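Local coordinates for translocator protein BipD (Burkholderia pseudomallei, PDB 3NFT), which is required for invasion of epithelial cells and intracellular survival, and probably regulates secretion of the effectors BipB and BipC and their insertion into the target membrane, at residues Asn94-Leu99 and Asp280-Val285; Tyr140-Glu145 and Pro192-Pro197. One frame throughout, in Å; residues are numbered along the deposited sequence.

Contact 1. Residues Asn94-Leu99 and Asp280-Val285; sequences NLLERL and DNLVKV
Near-parallel helix-helix packing in the helical body of this needle-tip family protein brings L95, L96 and L99 of helix 76-103 against L282 and V283 of helix 244-295, whose residues 243-292 are predicted to be coiled coil. The two short segments run with 16° between their directions and a closest axis approach of 11.2 Å. That spacing is wide, and the leucines reach across it with their terminal methyls. No hydrogen bond crosses the interface, so the contact is purely apolar.

V283 points toward the partner helix and is shared by two leucines one helical turn apart. V283 CG1 lies 4.0 Å from L95 CD2 and 4.1 Å from L99 CD1, while V283 CG2 stands 3.9 Å from the same L95 CD2. L95 therefore sets one methyl against both branches of the valine, whereas L99 meets a single branch. In both pairs the side chains cross at about a right angle.

L96 leaves its helix at a tangent to the interface. With CG anti to the carbonyl carbon (chi1 -70°), its isobutyl end is carried across; CD1 runs on anti to CA, and the other branch, L96 CD2, touches L282 CD2 at 4.1 Å, again at roughly a right angle. In L282 the roles are reversed: CD1 is the bent branch (chi2 62°), so CD2 is the extended methyl that meets L96.

All five touching residues are buried, and neighbouring elements close both flanks. Helix 30-35 contributes L33, which touches L95 and V283, and the salt bridge from K284 to D30 ties helix 244-295 to this N-terminal element. On the other flank I130, K134 and I137 of helix 121-160 pack on L96, and V129 meets L282. I122 of the second subunit also packs on L282, placing the assembly interface beside this bundle.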
loop_
_atom_site.group_PDB
_atom_site.type_symbol
_atom_site.label_atom_id
_atom_site.label_comp_id
_atom_site.label_asym_id
_atom_site.label_seq_id
_atom_site.Cartn_x
_atom_site.Cartn_y
_atom_site.Cartn_z
ATOM N N ASN A 94 6.673 -15.395 8.924
ATOM C CA ASN A 94 6.662 -16.527 7.986
ATOM C C ASN A 94 5.371 -16.536 7.167
ATOM O O ASN A 94 5.402 -16.754 5.952
ATOM C CB ASN A 94 6.806 -17.858 8.722
ATOM C CG ASN A 94 8.223 -18.138 9.225
ATOM O OD1 ASN A 94 8.416 -19.065 10.018
ATOM N ND2 ASN A 94 9.205 -17.362 8.781
ATOM N N LEU A 95 4.238 -16.294 7.820
ATOM C CA LEU A 95 2.959 -16.291 7.117
ATOM C C LEU A 95 2.903 -15.130 6.109
ATOM O O LEU A 95 2.442 -15.278 4.994
ATOM C CB LEU A 95 1.793 -16.237 8.108
ATOM C CG LEU A 95 0.366 -16.179 7.542
ATOM C CD1 LEU A 95 0.122 -17.240 6.467
ATOM C CD2 LEU A 95 -0.677 -16.308 8.659
ATOM N N LEU A 96 3.349 -13.956 6.516
ATOM C CA LEU A 96 3.416 -12.833 5.567
ATOM C C LEU A 96 4.311 -13.143 4.367
ATOM O O LEU A 96 3.973 -12.819 3.236
ATOM C CB LEU A 96 3.873 -11.545 6.272
ATOM C CG LEU A 96 2.879 -10.918 7.249
ATOM C CD1 LEU A 96 3.419 -9.607 7.838
ATOM C CD2 LEU A 96 1.531 -10.661 6.634
ATOM N N GLU A 97 5.441 -13.778 4.618
ATOM C CA GLU A 97 6.361 -14.152 3.533
ATOM C C GLU A 97 5.680 -15.099 2.539
ATOM O O GLU A 97 5.856 -14.964 1.321
ATOM C CB GLU A 97 7.647 -14.758 4.107
ATOM C CG GLU A 97 8.538 -13.702 4.752
ATOM C CD GLU A 97 9.765 -14.269 5.465
ATOM O OE1 GLU A 97 9.924 -15.509 5.532
ATOM O OE2 GLU A 97 10.582 -13.460 5.956
ATOM N N ARG A 98 4.886 -16.045 3.050
ATOM C CA ARG A 98 4.146 -16.966 2.170
ATOM C C ARG A 98 3.097 -16.242 1.351
ATOM O O ARG A 98 2.933 -16.527 0.170
ATOM C CB ARG A 98 3.501 -18.102 2.971
ATOM C CG ARG A 98 4.531 -18.954 3.673
ATOM C CD ARG A 98 4.017 -20.324 4.087
ATOM N NE ARG A 98 2.946 -20.294 5.078
ATOM C CZ ARG A 98 3.114 -20.139 6.398
ATOM N NH1 ARG A 98 4.318 -19.956 6.941
ATOM N NH2 ARG A 98 2.059 -20.151 7.191
ATOM N N LEU A 99 2.391 -15.305 1.979
ATOM C CA LEU A 99 1.386 -14.492 1.279
ATOM C C LEU A 99 2.022 -13.627 0.198
ATOM O O LEU A 99 1.486 -13.502 -0.910
ATOM C CB LEU A 99 0.591 -13.645 2.277
ATOM C CG LEU A 99 -0.321 -14.446 3.218
ATOM C CD1 LEU A 99 -0.763 -13.614 4.428
ATOM C CD2 LEU A 99 -1.561 -14.964 2.461
ATOM N N ASP A 280 -3.912 -10.364 12.503
ATOM C CA ASP A 280 -4.913 -11.331 12.049
ATOM C C ASP A 280 -5.818 -10.714 10.972
ATOM O O ASP A 280 -6.120 -11.355 9.955
ATOM C CB ASP A 280 -5.716 -11.832 13.235
ATOM C CG ASP A 280 -4.913 -12.749 14.144
ATOM O OD1 ASP A 280 -5.478 -13.204 15.168
ATOM O OD2 ASP A 280 -3.736 -13.060 13.829
ATOM N N ASN A 281 -6.256 -9.479 11.192
ATOM C CA ASN A 281 -7.069 -8.771 10.202
ATOM C C ASN A 281 -6.323 -8.526 8.903
ATOM O O ASN A 281 -6.885 -8.676 7.817
ATOM C CB ASN A 281 -7.542 -7.435 10.749
ATOM C CG ASN A 281 -8.613 -7.573 11.799
ATOM O OD1 ASN A 281 -9.237 -8.628 11.940
ATOM N ND2 ASN A 281 -8.840 -6.500 12.547
ATOM N N LEU A 282 -5.050 -8.163 9.003
ATOM C CA LEU A 282 -4.194 -8.013 7.821
ATOM C C LEU A 282 -4.129 -9.287 6.982
ATOM O O LEU A 282 -4.287 -9.247 5.762
ATOM C CB LEU A 282 -2.786 -7.559 8.211
ATOM C CG LEU A 282 -1.696 -7.473 7.128
ATOM C CD1 LEU A 282 -2.060 -6.451 6.026
ATOM C CD2 LEU A 282 -0.318 -7.144 7.754
ATOM N N VAL A 283 -3.930 -10.412 7.646
ATOM C CA VAL A 283 -3.881 -11.685 6.945
ATOM C C VAL A 283 -5.225 -11.980 6.283
ATOM O O VAL A 283 -5.264 -12.452 5.147
ATOM C CB VAL A 283 -3.486 -12.841 7.878
ATOM C CG1 VAL A 283 -3.719 -14.209 7.168
ATOM C CG2 VAL A 283 -2.072 -12.659 8.315
ATOM N N LYS A 284 -6.328 -11.731 7.000
ATOM C CA LYS A 284 -7.667 -11.965 6.431
ATOM C C LYS A 284 -7.922 -11.075 5.207
ATOM O O LYS A 284 -8.480 -11.517 4.203
ATOM C CB LYS A 284 -8.740 -11.760 7.498
ATOM C CG LYS A 284 -8.761 -12.864 8.561
ATOM C CD LYS A 284 -9.657 -12.533 9.735
ATOM C CE LYS A 284 -9.507 -13.579 10.842
ATOM N NZ LYS A 284 -10.507 -13.399 11.934
ATOM N N VAL A 285 -7.472 -9.823 5.276
ATOM C CA VAL A 285 -7.558 -8.909 4.137
ATOM C C VAL A 285 -6.722 -9.390 2.949
ATOM O O VAL A 285 -7.197 -9.448 1.818
ATOM C CB VAL A 285 -7.161 -7.459 4.532
ATOM C CG1 VAL A 285 -6.966 -6.596 3.293
ATOM C CG2 VAL A 285 -8.244 -6.888 5.425
#

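Contact 2. Residues Tyr140-Glu145 and Pro192-Pro197; sequences YATIVE and PTMQLP
T142 faces the strand 193-195 and meets M194 and Q195. T142 CG2 lies 3.7 Å from M194 CB, the two side chains sliding past each other in opposite directions, and T142 O is 3.5 Å from M194 CG. The hydroxyl T142 OG1 bonds to D138 O one turn back on the helix and accepts a hydrogen bond from a water at 3.0 Å; that water also donates to Q195 O at 2.8 Å, bridging helix and strand where no direct hydrogen bond does.

At I143 the contact is made by sulfur against backbone and by methyl against methyl. The M194 chain bends at CG (chi2 136°), laying SD 3.7 Å from I143 O, while apolar I143 CD1 meets L196 CD2 at 3.9 Å. Q195, its CB turned from the helix, donates through NE2 to L196 O with a 162° bond angle, on a lone pair in the carbonyl plane; NE2 also bonds to S218 O.

The contact thus packs an edge strand of the three-stranded antiparallel sheet 193-195/220-223/213-215 onto helix 121-160, part of a predicted coiled coil, antiparallel to it (178°). M194 pairs with V221, and W205 of helix 202-209 packs on both I143 and L196.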
loop_
_atom_site.group_PDB
_atom_site.type_symbol
_atom_site.label_atom_id
_atom_site.label_comp_id
_atom_site.label_asym_id
_atom_site.label_seq_id
_atom_site.Cartn_x
_atom_site.Cartn_y
_atom_site.Cartn_z
ATOM N N TYR A 140 7.031 -4.484 17.560
ATOM C CA TYR A 140 6.324 -4.869 18.753
ATOM C C TYR A 140 6.994 -6.002 19.485
ATOM O O TYR A 140 6.992 -6.021 20.717
ATOM C CB TYR A 140 4.849 -5.198 18.475
ATOM C CG TYR A 140 3.956 -4.112 19.019
ATOM C CD1 TYR A 140 3.333 -3.201 18.200
ATOM C CD2 TYR A 140 3.793 -3.986 20.383
ATOM C CE1 TYR A 140 2.528 -2.208 18.738
ATOM C CE2 TYR A 140 3.011 -3.005 20.920
ATOM C CZ TYR A 140 2.386 -2.121 20.101
ATOM O OH TYR A 140 1.639 -1.150 20.710
ATOM N N ALA A 141 7.568 -6.937 18.744
ATOM C CA ALA A 141 8.308 -8.010 19.351
ATOM C C ALA A 141 9.484 -7.452 20.156
ATOM O O ALA A 141 9.752 -7.900 21.267
ATOM C CB ALA A 141 8.804 -9.005 18.275
ATOM N N THR A 142 10.221 -6.501 19.583
ATOM C CA THR A 142 11.386 -5.944 20.263
ATOM C C THR A 142 10.951 -5.182 21.511
ATOM O O THR A 142 11.539 -5.314 22.576
ATOM C CB THR A 142 12.141 -4.991 19.333
ATOM O OG1 THR A 142 12.561 -5.711 18.173
ATOM C CG2 THR A 142 13.352 -4.430 20.058
ATOM N N ILE A 143 9.902 -4.375 21.377
ATOM C CA ILE A 143 9.417 -3.585 22.503
ATOM C C ILE A 143 8.883 -4.483 23.612
ATOM O O ILE A 143 9.203 -4.306 24.785
ATOM C CB ILE A 143 8.303 -2.632 22.068
ATOM C CG1 ILE A 143 8.835 -1.625 21.052
ATOM C CG2 ILE A 143 7.665 -1.916 23.268
ATOM C CD1 ILE A 143 7.754 -0.920 20.300
ATOM N N VAL A 144 8.045 -5.453 23.242
ATOM C CA VAL A 144 7.511 -6.348 24.269
ATOM C C VAL A 144 8.580 -7.214 24.933
ATOM O O VAL A 144 8.524 -7.398 26.142
ATOM C CB VAL A 144 6.332 -7.164 23.728
ATOM C CG1 VAL A 144 5.907 -8.222 24.747
ATOM C CG2 VAL A 144 5.195 -6.203 23.410
ATOM N N GLU A 145 9.561 -7.709 24.167
ATOM C CA GLU A 145 10.717 -8.440 24.738
ATOM C C GLU A 145 11.433 -7.593 25.772
ATOM O O GLU A 145 11.695 -8.040 26.874
ATOM C CB GLU A 145 11.744 -8.809 23.654
ATOM C CG GLU A 145 13.220 -9.114 24.148
ATOM C CD GLU A 145 13.350 -10.412 24.890
ATOM O OE1 GLU A 145 14.457 -10.721 25.394
ATOM O OE2 GLU A 145 12.343 -11.141 24.956
ATOM N N PRO A 192 16.990 -2.486 29.819
ATOM C CA PRO A 192 17.084 -2.790 28.394
ATOM C C PRO A 192 16.798 -1.579 27.535
ATOM O O PRO A 192 16.007 -0.733 27.907
ATOM C CB PRO A 192 15.970 -3.828 28.173
ATOM C CG PRO A 192 15.447 -4.140 29.433
ATOM C CD PRO A 192 15.870 -3.172 30.465
ATOM N N THR A 193 17.463 -1.482 26.399
ATOM C CA THR A 193 17.100 -0.496 25.396
ATOM C C THR A 193 16.684 -1.243 24.143
ATOM O O THR A 193 17.059 -2.399 23.940
ATOM C CB THR A 193 18.260 0.459 25.105
ATOM O OG1 THR A 193 19.313 -0.278 24.494
ATOM C CG2 THR A 193 18.740 1.095 26.376
ATOM N N MET A 194 15.870 -0.601 23.321
ATOM C CA MET A 194 15.325 -1.237 22.149
ATOM C C MET A 194 15.493 -0.291 20.974
ATOM O O MET A 194 15.455 0.916 21.140
ATOM C CB MET A 194 13.851 -1.541 22.390
ATOM C CG MET A 194 13.589 -2.575 23.509
ATOM S SD MET A 194 12.235 -2.107 24.614
ATOM C CE MET A 194 13.083 -0.992 25.711
ATOM N N GLN A 195 15.702 -0.855 19.795
ATOM C CA GLN A 195 15.841 -0.064 18.588
ATOM C C GLN A 195 14.647 -0.369 17.710
ATOM O O GLN A 195 14.420 -1.518 17.351
ATOM C CB GLN A 195 17.136 -0.426 17.859
ATOM C CG GLN A 195 17.286 0.235 16.514
ATOM C CD GLN A 195 17.414 1.734 16.621
ATOM O OE1 GLN A 195 18.302 2.239 17.315
ATOM N NE2 GLN A 195 16.520 2.460 15.944
ATOM N N LEU A 196 13.885 0.664 17.379
ATOM C CA LEU A 196 12.792 0.534 16.420
ATOM C C LEU A 196 13.348 0.264 15.016
ATOM O O LEU A 196 14.492 0.646 14.709
ATOM C CB LEU A 196 11.938 1.807 16.406
ATOM C CG LEU A 196 11.112 2.099 17.660
ATOM C CD1 LEU A 196 10.465 3.475 17.624
ATOM C CD2 LEU A 196 10.056 1.024 17.817
ATOM N N PRO A 197 12.547 -0.370 14.145
ATOM C CA PRO A 197 12.964 -0.594 12.756
ATOM C C PRO A 197 13.335 0.718 12.066
ATOM O O PRO A 197 12.765 1.776 12.376
ATOM C CB PRO A 197 11.718 -1.212 12.109
ATOM C CG PRO A 197 10.912 -1.779 13.258
ATOM C CD PRO A 197 11.181 -0.866 14.415
HETATM O O HOH W 1 12.596 -3.423 16.282
#

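In the fold
The contacts hold different elements: contact 1 joins helix 76-103 to helix 244-295, and contact 2 lays strand 193-195 on helix 121-160. Helix 121-160 nevertheless links them, since its earlier turns flank contact 1. Their centres lie 22 Å apart, with about 12 Å between nearest atoms. Contact 1, 24 Å from the chain centre, is wholly buried and made by apolar methyls alone, and the second subunit packs beside it. Contact 2, only 9 Å from the centre, has a partly exposed rim, where water and backbone carbonyls take part, and meets no other chain. Depth in the packing thus does not follow distance from the chain centre.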